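Local structure of hypoxanthine-guanine-xanthine phosphoribosyltransferase (Tritrichomonas foetus, 1HGX) at residues R155-G159 against Y160-F164; Y15-D18 against D19-K22; V50-Y53 against T54-K58; A29-T32 against E33-D37. The protein catalyses the transfer of phosphoribosyl groups onto salvaged hypoxanthine, guanine or xanthine, giving the parasite its purine nucleotides. One frame throughout, in Å; residues are numbered along the deposited sequence.

Contact 1 (R155-G159 against Y160-F164); sequences RYIIG and YGFDF. With 5GP (guanosine-5'-monophosphate), chain C.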
loop_
_atom_site.group_PDB
_atom_site.type_symbol
_atom_site.label_atom_id
_atom_site.label_comp_id
_atom_site.label_asym_id
_atom_site.label_seq_id
_atom_site.Cartn_x
_atom_site.Cartn_y
_atom_site.Cartn_z
ATOM N N ARG A 155 -8.100 -17.074 16.778
ATOM C CA ARG A 155 -6.995 -16.610 17.621
ATOM C C ARG A 155 -6.580 -15.242 17.076
ATOM O O ARG A 155 -7.052 -14.830 16.013
ATOM C CB ARG A 155 -5.796 -17.571 17.549
ATOM C CG ARG A 155 -6.056 -19.014 18.005
ATOM C CD ARG A 155 -6.302 -19.126 19.499
ATOM N NE ARG A 155 -5.198 -18.560 20.272
ATOM C CZ ARG A 155 -4.057 -19.188 20.547
ATOM N NH1 ARG A 155 -3.846 -20.425 20.120
ATOM N NH2 ARG A 155 -3.106 -18.551 21.212
ATOM N N TYR A 156 -5.717 -14.530 17.800
ATOM C CA TYR A 156 -5.272 -13.224 17.336
ATOM C C TYR A 156 -4.181 -13.439 16.312
ATOM O O TYR A 156 -3.100 -13.918 16.638
ATOM C CB TYR A 156 -4.747 -12.342 18.472
ATOM C CG TYR A 156 -4.604 -10.897 18.033
ATOM C CD1 TYR A 156 -5.714 -10.058 17.984
ATOM C CD2 TYR A 156 -3.377 -10.389 17.604
ATOM C CE1 TYR A 156 -5.614 -8.765 17.514
ATOM C CE2 TYR A 156 -3.268 -9.087 17.132
ATOM C CZ TYR A 156 -4.390 -8.285 17.093
ATOM O OH TYR A 156 -4.297 -6.997 16.629
ATOM N N ILE A 157 -4.503 -13.110 15.070
ATOM C CA ILE A 157 -3.596 -13.265 13.947
ATOM C C ILE A 157 -2.599 -12.115 13.846
ATOM O O ILE A 157 -2.952 -10.931 13.972
ATOM C CB ILE A 157 -4.405 -13.456 12.626
ATOM C CG1 ILE A 157 -5.359 -14.645 12.783
ATOM C CG2 ILE A 157 -3.481 -13.653 11.428
ATOM C CD1 ILE A 157 -4.688 -15.939 13.282
ATOM N N ILE A 158 -1.362 -12.479 13.538
ATOM C CA ILE A 158 -0.272 -11.528 13.439
ATOM C C ILE A 158 0.589 -11.818 12.191
ATOM O O ILE A 158 0.592 -12.949 11.691
ATOM C CB ILE A 158 0.545 -11.595 14.779
ATOM C CG1 ILE A 158 0.883 -10.195 15.253
ATOM C CG2 ILE A 158 1.754 -12.519 14.691
ATOM C CD1 ILE A 158 -0.333 -9.390 15.573
ATOM N N GLY A 159 1.224 -10.782 11.635
ATOM C CA GLY A 159 2.092 -10.958 10.475
ATOM C C GLY A 159 1.524 -10.588 9.114
ATOM O O GLY A 159 0.305 -10.493 8.930
ATOM N N TYR A 160 2.421 -10.330 8.168
ATOM C CA TYR A 160 2.048 -9.978 6.798
ATOM C C TYR A 160 0.968 -8.894 6.763
ATOM O O TYR A 160 -0.096 -9.067 6.161
ATOM C CB TYR A 160 1.579 -11.240 6.054
ATOM C CG TYR A 160 1.386 -11.038 4.570
ATOM C CD1 TYR A 160 2.458 -10.682 3.749
ATOM C CD2 TYR A 160 0.124 -11.184 3.985
ATOM C CE1 TYR A 160 2.273 -10.479 2.376
ATOM C CE2 TYR A 160 -0.066 -10.984 2.627
ATOM C CZ TYR A 160 1.008 -10.632 1.833
ATOM O OH TYR A 160 0.804 -10.457 0.489
ATOM N N GLY A 161 1.248 -7.774 7.414
ATOM C CA GLY A 161 0.283 -6.697 7.461
ATOM C C GLY A 161 -0.498 -6.640 8.764
ATOM O O GLY A 161 -0.918 -5.555 9.170
ATOM N N PHE A 162 -0.738 -7.792 9.396
ATOM C CA PHE A 162 -1.475 -7.842 10.669
ATOM C C PHE A 162 -0.545 -7.416 11.797
ATOM O O PHE A 162 0.518 -8.014 11.980
ATOM C CB PHE A 162 -1.971 -9.258 10.973
ATOM C CG PHE A 162 -3.014 -9.759 10.023
ATOM C CD1 PHE A 162 -4.282 -9.194 10.001
ATOM C CD2 PHE A 162 -2.738 -10.808 9.158
ATOM C CE1 PHE A 162 -5.259 -9.670 9.131
ATOM C CE2 PHE A 162 -3.713 -11.290 8.283
ATOM C CZ PHE A 162 -4.975 -10.719 8.270
ATOM N N ASP A 163 -0.946 -6.400 12.555
ATOM C CA ASP A 163 -0.132 -5.899 13.660
ATOM C C ASP A 163 -0.809 -6.064 15.009
ATOM O O ASP A 163 -2.004 -6.357 15.098
ATOM C CB ASP A 163 0.151 -4.398 13.477
ATOM C CG ASP A 163 -1.028 -3.521 13.905
ATOM O OD1 ASP A 163 -2.003 -3.407 13.134
ATOM O OD2 ASP A 163 -0.992 -2.962 15.025
ATOM N N PHE A 164 -0.029 -5.823 16.053
ATOM C CA PHE A 164 -0.499 -5.824 17.430
ATOM C C PHE A 164 0.301 -4.686 18.052
ATOM O O PHE A 164 1.526 -4.767 18.145
ATOM C CB PHE A 164 -0.191 -7.131 18.163
ATOM C CG PHE A 164 -0.508 -7.074 19.633
ATOM C CD1 PHE A 164 -1.830 -7.076 20.071
ATOM C CD2 PHE A 164 0.508 -6.947 20.571
ATOM C CE1 PHE A 164 -2.134 -6.943 21.430
ATOM C CE2 PHE A 164 0.219 -6.812 21.927
ATOM C CZ PHE A 164 -1.104 -6.808 22.356
HETATM P P 5GP C . -15.087 -7.462 12.507
HETATM O O1P 5GP C . -15.224 -8.407 11.378
HETATM O O2P 5GP C . -15.801 -6.203 12.281
HETATM O O3P 5GP C . -15.382 -8.121 13.792
HETATM O "O5'" 5GP C . -13.555 -7.212 12.655
HETATM C "C5'" 5GP C . -12.628 -7.093 11.584
HETATM C "C4'" 5GP C . -11.693 -6.001 11.915
HETATM O "O4'" 5GP C . -10.865 -6.285 13.055
HETATM C "C3'" 5GP C . -10.763 -5.713 10.777
HETATM O "O3'" 5GP C . -10.398 -4.346 10.935
HETATM C "C2'" 5GP C . -9.618 -6.570 11.154
HETATM O "O2'" 5GP C . -8.430 -6.082 10.551
HETATM C "C1'" 5GP C . -9.512 -6.514 12.679
HETATM N N9 5GP C . -9.083 -7.863 13.218
HETATM C C8 5GP C . -9.899 -8.967 13.408
HETATM N N7 5GP C . -9.270 -10.036 13.830
HETATM C C5 5GP C . -7.930 -9.651 13.919
HETATM C C6 5GP C . -6.776 -10.447 14.207
HETATM O O6 5GP C . -6.749 -11.612 14.603
HETATM N N1 5GP C . -5.586 -9.763 13.998
HETATM C C2 5GP C . -5.503 -8.441 13.572
HETATM N N2 5GP C . -4.286 -7.893 13.535
HETATM N N3 5GP C . -6.590 -7.667 13.330
HETATM C C4 5GP C . -7.782 -8.340 13.490
#
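One wall of the guanine pocket is a hairpin-like reversal whose arms bring Tyr156, Ile157 and Ile158 against Phe162, Asp163 and Phe164. A type I' turn from Gly159 to Phe162 reverses the chain, closed by Gly159 N donating to Phe162 O (2.9 Å) and Phe162 N to Gly159 O. At the backbone angles of Gly159 and Gly161 a CB would run into the preceding carbonyl O, which calls for glycine; Tyr160 takes the left-handed second position.

With CG anti to the backbone N (chi1 -166°), Tyr156 lays its ring along the guanine, whose N1 lies 3.6 Å above the ring plane, toward the rim. Tyr156 OH donates to Asp163 O at 2.8 Å in the carbonyl plane, which fixes the ring's rotation. Phe164 and Tyr156 form an offset edge-to-face pair, the edge of Phe164 toward the face of Tyr156, planes 78° apart, while Phe164 CB packs on Ile158 CD1 at 3.4 Å.

The main chain of Ile157 reads the base: Ile157 N donates to guanine O6 (2.7 Å), and guanine N1 donates to Ile157 O (2.9 Å), with a weak further bond from N2. Ile157 CG2 stands over the Phe162 ring, 4.1 Å from its centroid, an apolar CH-pi contact.

Strand 157-158 lies beside strand 174-177, bonded through Ile158 and Gly175, and Tyr160 projects toward helix 17-35, its hydroxyl bonded to Asp55 of helix 50-57.

Contact 2 (Y15-D18 against D19-K22); sequences YNQD and DIQK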
loop_
_atom_site.group_PDB
_atom_site.type_symbol
_atom_site.label_atom_id
_atom_site.label_comp_id
_atom_site.label_asym_id
_atom_site.label_seq_id
_atom_site.Cartn_x
_atom_site.Cartn_y
_atom_site.Cartn_z
ATOM N N TYR A 15 0.703 -19.975 8.016
ATOM C CA TYR A 15 1.056 -19.993 6.592
ATOM C C TYR A 15 2.362 -19.263 6.408
ATOM O O TYR A 15 2.569 -18.209 6.998
ATOM C CB TYR A 15 -0.025 -19.303 5.744
ATOM C CG TYR A 15 -1.380 -19.945 5.875
ATOM C CD1 TYR A 15 -1.657 -21.163 5.262
ATOM C CD2 TYR A 15 -2.354 -19.381 6.684
ATOM C CE1 TYR A 15 -2.867 -21.807 5.466
ATOM C CE2 TYR A 15 -3.564 -20.016 6.891
ATOM C CZ TYR A 15 -3.812 -21.227 6.285
ATOM O OH TYR A 15 -5.009 -21.862 6.518
ATOM N N ASN A 16 3.262 -19.854 5.637
ATOM C CA ASN A 16 4.559 -19.239 5.366
ATOM C C ASN A 16 4.473 -18.395 4.091
ATOM O O ASN A 16 3.469 -18.444 3.385
ATOM C CB ASN A 16 5.660 -20.308 5.256
ATOM C CG ASN A 16 5.356 -21.359 4.209
ATOM O OD1 ASN A 16 5.225 -21.054 3.026
ATOM N ND2 ASN A 16 5.238 -22.609 4.642
ATOM N N GLN A 17 5.536 -17.664 3.773
ATOM C CA GLN A 17 5.529 -16.797 2.597
ATOM C C GLN A 17 5.238 -17.564 1.309
ATOM O O GLN A 17 4.569 -17.049 0.417
ATOM C CB GLN A 17 6.838 -15.998 2.497
ATOM C CG GLN A 17 6.751 -14.695 1.665
ATOM C CD GLN A 17 5.697 -13.696 2.177
ATOM O OE1 GLN A 17 4.701 -13.422 1.498
ATOM N NE2 GLN A 17 5.921 -13.147 3.345
ATOM N N ASP A 18 5.683 -18.813 1.237
ATOM C CA ASP A 18 5.437 -19.631 0.053
ATOM C C ASP A 18 3.947 -19.915 -0.115
ATOM O O ASP A 18 3.424 -19.829 -1.228
ATOM C CB ASP A 18 6.229 -20.941 0.119
ATOM C CG ASP A 18 7.737 -20.715 0.073
ATOM O OD1 ASP A 18 8.197 -19.923 -0.786
ATOM O OD2 ASP A 18 8.462 -21.320 0.898
ATOM N N ASP A 19 3.263 -20.220 0.989
ATOM C CA ASP A 19 1.824 -20.499 0.952
ATOM C C ASP A 19 1.064 -19.252 0.529
ATOM O O ASP A 19 0.145 -19.317 -0.274
ATOM C CB ASP A 19 1.306 -20.925 2.329
ATOM C CG ASP A 19 2.001 -22.165 2.871
ATOM O OD1 ASP A 19 2.369 -23.049 2.069
ATOM O OD2 ASP A 19 2.169 -22.250 4.106
ATOM N N ILE A 20 1.435 -18.125 1.119
ATOM C CA ILE A 20 0.808 -16.835 0.849
ATOM C C ILE A 20 0.940 -16.465 -0.618
ATOM O O ILE A 20 -0.057 -16.207 -1.284
ATOM C CB ILE A 20 1.448 -15.734 1.745
ATOM C CG1 ILE A 20 1.058 -15.972 3.212
ATOM C CG2 ILE A 20 1.051 -14.334 1.276
ATOM C CD1 ILE A 20 1.902 -15.196 4.202
ATOM N N GLN A 21 2.165 -16.507 -1.133
ATOM C CA GLN A 21 2.422 -16.153 -2.523
ATOM C C GLN A 21 1.724 -17.059 -3.536
ATOM O O GLN A 21 1.287 -16.603 -4.596
ATOM C CB GLN A 21 3.929 -16.064 -2.766
ATOM C CG GLN A 21 4.582 -14.933 -1.965
ATOM C CD GLN A 21 3.867 -13.589 -2.149
ATOM O OE1 GLN A 21 3.505 -13.206 -3.274
ATOM N NE2 GLN A 21 3.662 -12.873 -1.056
ATOM N N LYS A 22 1.600 -18.339 -3.205
ATOM C CA LYS A 22 0.914 -19.276 -4.074
ATOM C C LYS A 22 -0.575 -18.892 -4.114
ATOM O O LYS A 22 -1.187 -18.814 -5.187
ATOM C CB LYS A 22 1.086 -20.688 -3.526
ATOM C CG LYS A 22 0.292 -21.756 -4.233
ATOM C CD LYS A 22 0.624 -23.110 -3.639
ATOM C CE LYS A 22 -0.176 -24.211 -4.289
ATOM N NZ LYS A 22 -1.613 -24.113 -3.937
#
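Ile20 N donates to Asn16 O (3.1 Å) and Gln21 N to Gln17 O (2.9 Å), the regular bonds that open helix 17-35 just after strand 10-15.

Asn16 is the N-cap, and with Asp19 it forms a capping box. Its CG sits between the backbone N and the carbonyl carbon (chi1 56°), which bends the short amide over the helix start so that Asn16 OD1 accepts from Asp19 N at 2.9 Å. In return Asp19 OD2 accepts from Asn16 N at 3.0 Å. Both donors come from above the plane of the acceptor group. Asparagine and aspartate suit the pair because each carries an acceptor on a short arm.

One turn along, Gln21 NE2 donates to Gln17 OE1 at 2.8 Å and nearly straight (166°), the acceptor lying in the Gln21 amide plane. Gln21 NE2 also reaches Asp55. Tyr15 CB rests 4.0 Å from Asp19 CB, the ring and carboxylate nearly perpendicular, while the ring itself stacks with Phe150.

The two capping-box N-H groups, of Asn16 and Asp19, thus each find a side-chain acceptor, and the carboxylates of Asp18 and Asp19 at this end would probably interact favourably with the helix dipole.

Contact 3 (V50-Y53 against T54-K58); sequences VFFY and TDLLK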
loop_
_atom_site.group_PDB
_atom_site.type_symbol
_atom_site.label_atom_id
_atom_site.label_comp_id
_atom_site.label_asym_id
_atom_site.label_seq_id
_atom_site.Cartn_x
_atom_site.Cartn_y
_atom_site.Cartn_z
ATOM N N VAL A 50 -2.949 -3.637 3.108
ATOM C CA VAL A 50 -2.008 -3.085 2.139
ATOM C C VAL A 50 -0.957 -4.044 1.571
ATOM O O VAL A 50 -0.660 -3.985 0.378
ATOM C CB VAL A 50 -1.377 -1.758 2.644
ATOM C CG1 VAL A 50 -0.248 -2.012 3.623
ATOM C CG2 VAL A 50 -0.942 -0.891 1.462
ATOM N N PHE A 51 -0.438 -4.957 2.389
ATOM C CA PHE A 51 0.567 -5.903 1.912
ATOM C C PHE A 51 -0.080 -6.817 0.892
ATOM O O PHE A 51 0.412 -6.964 -0.216
ATOM C CB PHE A 51 1.134 -6.727 3.069
ATOM C CG PHE A 51 2.065 -5.956 3.960
ATOM C CD1 PHE A 51 1.647 -4.791 4.589
ATOM C CD2 PHE A 51 3.364 -6.390 4.165
ATOM C CE1 PHE A 51 2.511 -4.061 5.411
ATOM C CE2 PHE A 51 4.237 -5.667 4.988
ATOM C CZ PHE A 51 3.804 -4.500 5.610
ATOM N N PHE A 52 -1.198 -7.413 1.291
ATOM C CA PHE A 52 -1.991 -8.308 0.461
ATOM C C PHE A 52 -2.397 -7.596 -0.827
ATOM O O PHE A 52 -2.290 -8.162 -1.918
ATOM C CB PHE A 52 -3.242 -8.707 1.250
ATOM C CG PHE A 52 -4.248 -9.506 0.473
ATOM C CD1 PHE A 52 -3.856 -10.588 -0.311
ATOM C CD2 PHE A 52 -5.608 -9.211 0.580
ATOM C CE1 PHE A 52 -4.804 -11.384 -0.965
ATOM C CE2 PHE A 52 -6.574 -10.000 -0.070
ATOM C CZ PHE A 52 -6.171 -11.086 -0.844
ATOM N N TYR A 53 -2.838 -6.348 -0.683
ATOM C CA TYR A 53 -3.296 -5.515 -1.801
ATOM C C TYR A 53 -2.208 -5.274 -2.846
ATOM O O TYR A 53 -2.420 -5.528 -4.039
ATOM C CB TYR A 53 -3.812 -4.174 -1.273
ATOM C CG TYR A 53 -4.382 -3.234 -2.321
ATOM C CD1 TYR A 53 -5.678 -3.405 -2.809
ATOM C CD2 TYR A 53 -3.654 -2.125 -2.765
ATOM C CE1 TYR A 53 -6.243 -2.490 -3.707
ATOM C CE2 TYR A 53 -4.212 -1.204 -3.663
ATOM C CZ TYR A 53 -5.505 -1.393 -4.125
ATOM O OH TYR A 53 -6.064 -0.477 -4.997
ATOM N N THR A 54 -1.054 -4.776 -2.418
ATOM C CA THR A 54 0.021 -4.523 -3.367
ATOM C C THR A 54 0.529 -5.812 -4.014
ATOM O O THR A 54 0.886 -5.812 -5.194
ATOM C CB THR A 54 1.181 -3.760 -2.722
ATOM O OG1 THR A 54 1.706 -4.529 -1.640
ATOM C CG2 THR A 54 0.700 -2.406 -2.202
ATOM N N ASP A 55 0.561 -6.909 -3.259
ATOM C CA ASP A 55 1.021 -8.182 -3.822
ATOM C C ASP A 55 0.080 -8.674 -4.913
ATOM O O ASP A 55 0.529 -9.214 -5.930
ATOM C CB ASP A 55 1.196 -9.246 -2.738
ATOM C CG ASP A 55 2.552 -9.151 -2.043
ATOM O OD1 ASP A 55 3.441 -8.422 -2.537
ATOM O OD2 ASP A 55 2.739 -9.806 -0.998
ATOM N N LEU A 56 -1.217 -8.453 -4.714
ATOM C CA LEU A 56 -2.229 -8.834 -5.689
ATOM C C LEU A 56 -2.058 -7.999 -6.951
ATOM O O LEU A 56 -2.062 -8.539 -8.066
ATOM C CB LEU A 56 -3.642 -8.582 -5.155
ATOM C CG LEU A 56 -4.399 -9.641 -4.356
ATOM C CD1 LEU A 56 -5.761 -9.055 -4.017
ATOM C CD2 LEU A 56 -4.570 -10.944 -5.151
ATOM N N LEU A 57 -1.948 -6.682 -6.771
ATOM C CA LEU A 57 -1.798 -5.754 -7.890
ATOM C C LEU A 57 -0.571 -6.041 -8.754
ATOM O O LEU A 57 -0.560 -5.722 -9.939
ATOM C CB LEU A 57 -1.786 -4.306 -7.401
ATOM C CG LEU A 57 -3.114 -3.537 -7.449
ATOM C CD1 LEU A 57 -4.254 -4.323 -6.828
ATOM C CD2 LEU A 57 -2.938 -2.197 -6.762
ATOM N N LYS A 58 0.452 -6.656 -8.168
ATOM C CA LYS A 58 1.655 -6.998 -8.921
ATOM C C LYS A 58 1.369 -8.136 -9.900
ATOM O O LYS A 58 2.182 -8.434 -10.775
ATOM C CB LYS A 58 2.788 -7.402 -7.981
ATOM C CG LYS A 58 3.372 -6.249 -7.221
ATOM C CD LYS A 58 4.299 -6.752 -6.154
ATOM C CE LYS A 58 4.819 -5.609 -5.313
ATOM N NZ LYS A 58 5.497 -6.143 -4.106
#
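Backbone bonds between residues four apart run from Thr54 N to Val50 O (2.9 Å) through Leu57 N to Tyr53 O (3.0 Å) in helix 50-57, and Lys58 N to Thr54 O continues the ladder.

The apolar contacts repeat at four-residue spacing. Leu56 CD1 lies over the Phe52 face, 4.1 Å from the centroid, and Leu57 CD1 lies over the Tyr53 ring at 4.2 Å from its centroid, only 12° off the normal. Leu57 CD2 closes on Tyr53 CE2 at 3.5 Å. Tyr53 has CG anti to the backbone N (chi1 -177°), which sends its ring along the helix side where Leu57 can cover it. Branched leucines suit flat rings, offering a methyl to a face.

Among the polar groups, Thr54 OG1 is near both Phe51 O (3.1 Å) and Val50 O (3.2 Å), and it also bonds Thr54 of the second subunit. Lys58 NZ makes a weak salt bridge to Asp55 OD1 (3.4 Å), and Asp55 OD1 also pairs with Lys58 of the second subunit; Asp55 OD2 is bonded to the Tyr160 hydroxyl and to Gln21 NE2.

Within the beta-alpha-beta unit, Tyr53 and Leu57 face strand 41-45, Phe52 reaches strand 97-102, Leu56 packs on helix 17-35, and Val50 and Thr54 meet the other subunit.

Contact 4 (A29-T32 against E33-D37); sequences AELT and EFYED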
loop_
_atom_site.group_PDB
_atom_site.type_symbol
_atom_site.label_atom_id
_atom_site.label_comp_id
_atom_site.label_asym_id
_atom_site.label_seq_id
_atom_site.Cartn_x
_atom_site.Cartn_y
_atom_site.Cartn_z
ATOM N N ALA A 29 -5.441 -14.871 -10.542
ATOM C CA ALA A 29 -5.945 -15.556 -11.729
ATOM C C ALA A 29 -7.460 -15.516 -11.719
ATOM O O ALA A 29 -8.103 -15.261 -12.739
ATOM C CB ALA A 29 -5.470 -16.997 -11.736
ATOM N N GLU A 30 -8.030 -15.758 -10.547
ATOM C CA GLU A 30 -9.473 -15.755 -10.394
ATOM C C GLU A 30 -10.063 -14.368 -10.635
ATOM O O GLU A 30 -11.076 -14.222 -11.324
ATOM C CB GLU A 30 -9.840 -16.245 -9.002
ATOM C CG GLU A 30 -10.968 -17.244 -9.030
ATOM C CD GLU A 30 -11.616 -17.443 -7.680
ATOM O OE1 GLU A 30 -10.883 -17.527 -6.666
ATOM O OE2 GLU A 30 -12.865 -17.514 -7.637
ATOM N N LEU A 31 -9.407 -13.349 -10.092
ATOM C CA LEU A 31 -9.854 -11.969 -10.252
ATOM C C LEU A 31 -9.807 -11.527 -11.712
ATOM O O LEU A 31 -10.728 -10.865 -12.191
ATOM C CB LEU A 31 -8.998 -11.030 -9.403
ATOM C CG LEU A 31 -9.090 -11.254 -7.893
ATOM C CD1 LEU A 31 -8.094 -10.362 -7.155
ATOM C CD2 LEU A 31 -10.506 -10.987 -7.426
ATOM N N THR A 32 -8.734 -11.891 -12.414
ATOM C CA THR A 32 -8.558 -11.532 -13.824
ATOM C C THR A 32 -9.733 -12.016 -14.680
ATOM O O THR A 32 -10.219 -11.308 -15.564
ATOM C CB THR A 32 -7.244 -12.121 -14.366
ATOM O OG1 THR A 32 -6.147 -11.599 -13.608
ATOM C CG2 THR A 32 -7.059 -11.752 -15.828
ATOM N N GLU A 33 -10.200 -13.218 -14.372
ATOM C CA GLU A 33 -11.315 -13.838 -15.059
ATOM C C GLU A 33 -12.495 -12.860 -15.126
ATOM O O GLU A 33 -13.022 -12.569 -16.198
ATOM C CB GLU A 33 -11.728 -15.080 -14.269
ATOM C CG GLU A 33 -12.324 -16.198 -15.086
ATOM C CD GLU A 33 -11.272 -17.119 -15.681
ATOM O OE1 GLU A 33 -10.131 -17.149 -15.160
ATOM O OE2 GLU A 33 -11.593 -17.824 -16.664
ATOM N N PHE A 34 -12.840 -12.278 -13.984
ATOM C CA PHE A 34 -13.970 -11.365 -13.896
ATOM C C PHE A 34 -13.695 -9.890 -14.179
ATOM O O PHE A 34 -14.486 -9.228 -14.852
ATOM C CB PHE A 34 -14.620 -11.513 -12.511
ATOM C CG PHE A 34 -15.898 -10.739 -12.341
ATOM C CD1 PHE A 34 -17.094 -11.218 -12.862
ATOM C CD2 PHE A 34 -15.905 -9.534 -11.648
ATOM C CE1 PHE A 34 -18.278 -10.510 -12.699
ATOM C CE2 PHE A 34 -17.090 -8.818 -11.479
ATOM C CZ PHE A 34 -18.277 -9.307 -12.005
ATOM N N TYR A 35 -12.554 -9.392 -13.716
ATOM C CA TYR A 35 -12.230 -7.968 -13.839
ATOM C C TYR A 35 -11.395 -7.452 -15.005
ATOM O O TYR A 35 -11.268 -6.237 -15.187
ATOM C CB TYR A 35 -11.575 -7.496 -12.534
ATOM C CG TYR A 35 -12.495 -7.542 -11.339
ATOM C CD1 TYR A 35 -13.519 -6.609 -11.195
ATOM C CD2 TYR A 35 -12.349 -8.521 -10.359
ATOM C CE1 TYR A 35 -14.376 -6.645 -10.104
ATOM C CE2 TYR A 35 -13.203 -8.574 -9.262
ATOM C CZ TYR A 35 -14.216 -7.629 -9.141
ATOM O OH TYR A 35 -15.070 -7.678 -8.062
ATOM N N GLU A 36 -10.852 -8.353 -15.805
ATOM C CA GLU A 36 -9.986 -7.974 -16.908
ATOM C C GLU A 36 -10.474 -6.826 -17.811
ATOM O O GLU A 36 -9.736 -5.876 -18.076
ATOM C CB GLU A 36 -9.690 -9.216 -17.738
ATOM C CG GLU A 36 -8.580 -9.069 -18.739
ATOM C CD GLU A 36 -8.192 -10.403 -19.333
ATOM O OE1 GLU A 36 -9.088 -11.252 -19.542
ATOM O OE2 GLU A 36 -6.985 -10.613 -19.570
ATOM N N ASP A 37 -11.718 -6.894 -18.260
ATOM C CA ASP A 37 -12.229 -5.858 -19.148
ATOM C C ASP A 37 -13.180 -4.900 -18.447
ATOM O O ASP A 37 -13.885 -4.139 -19.095
ATOM C CB ASP A 37 -12.921 -6.511 -20.352
ATOM C CG ASP A 37 -14.159 -7.316 -19.963
ATOM O OD1 ASP A 37 -14.168 -7.953 -18.883
ATOM O OD2 ASP A 37 -15.130 -7.316 -20.752
#
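Leu31 and Tyr35 both set CG anti to the carbonyl carbon; the four-residue spacing puts them on one side of helix 17-35, and the torsions (chi1 -64° and -65°) turn Leu31 CD2 and the Tyr35 ring toward each other. There the branch Leu31 CD2 touches the ring atom Tyr35 CE2 at 4.1 Å. The same torsion brings Tyr35 CD2 to 3.4 Å from Leu31 O, which lies at the ring edge, near its plane. Both residues are buried, and a leucine beside a large aromatic ring fills this apolar side.

Leu31 O has a second task, accepting from Tyr35 N at 2.8 Å and, weakly, from Phe34 N. Glu36 N donates to Thr32 O at 3.0 Å, whereas the bonds of Glu33 N to Ala29 O and Glu30 O are both weak, so the turn is held unevenly.

Thr32 and Glu36 meet differently. Glu36 runs out extended, and its OE2 is 3.9 Å from the methyl Thr32 CG2. The hydroxyl of Thr32 is turned back instead to bond Ala28 O.

Beyond Leu31, Phe34 CD2 stands 3.5 Å above the Tyr35 ring plane, over its centre, while the Phe34 ring meets Lys38 and Lys127 by cation-pi contacts. Glu30, Glu33 and Glu36 are exposed, and their charges suit the outward side.

Leu31 and Tyr35 pack on Leu99 and Tyr147 of strands 97-102 and 147-152. This is the pattern of an amphipathic helix lying over the central beta-sheet of a phosphoribosyltransferase domain.

Overall arrangement
From the N terminus, contact 2 comes first, where strand 10-15 turns into helix 17-35; contact 4 lies near the other end of that helix, contact 3 on helix 50-57, and contact 1 follows much later. They stand in series: none nests within or crosses another, and each spans neighbouring residues. Contact 1 reverses the chain, contact 2 is the strand-to-helix start, and contacts 3 and 4 lie in helices. Space joins them: contacts 1 and 2 converge on Asp55 of contact 3, tying the purine-side turn to helices 17-35 and 50-57. Leu31 of contact 4 touches Leu56. Contacts 1 and 4 lie about 28 Å apart between centres, on opposite sides of the chain's centre.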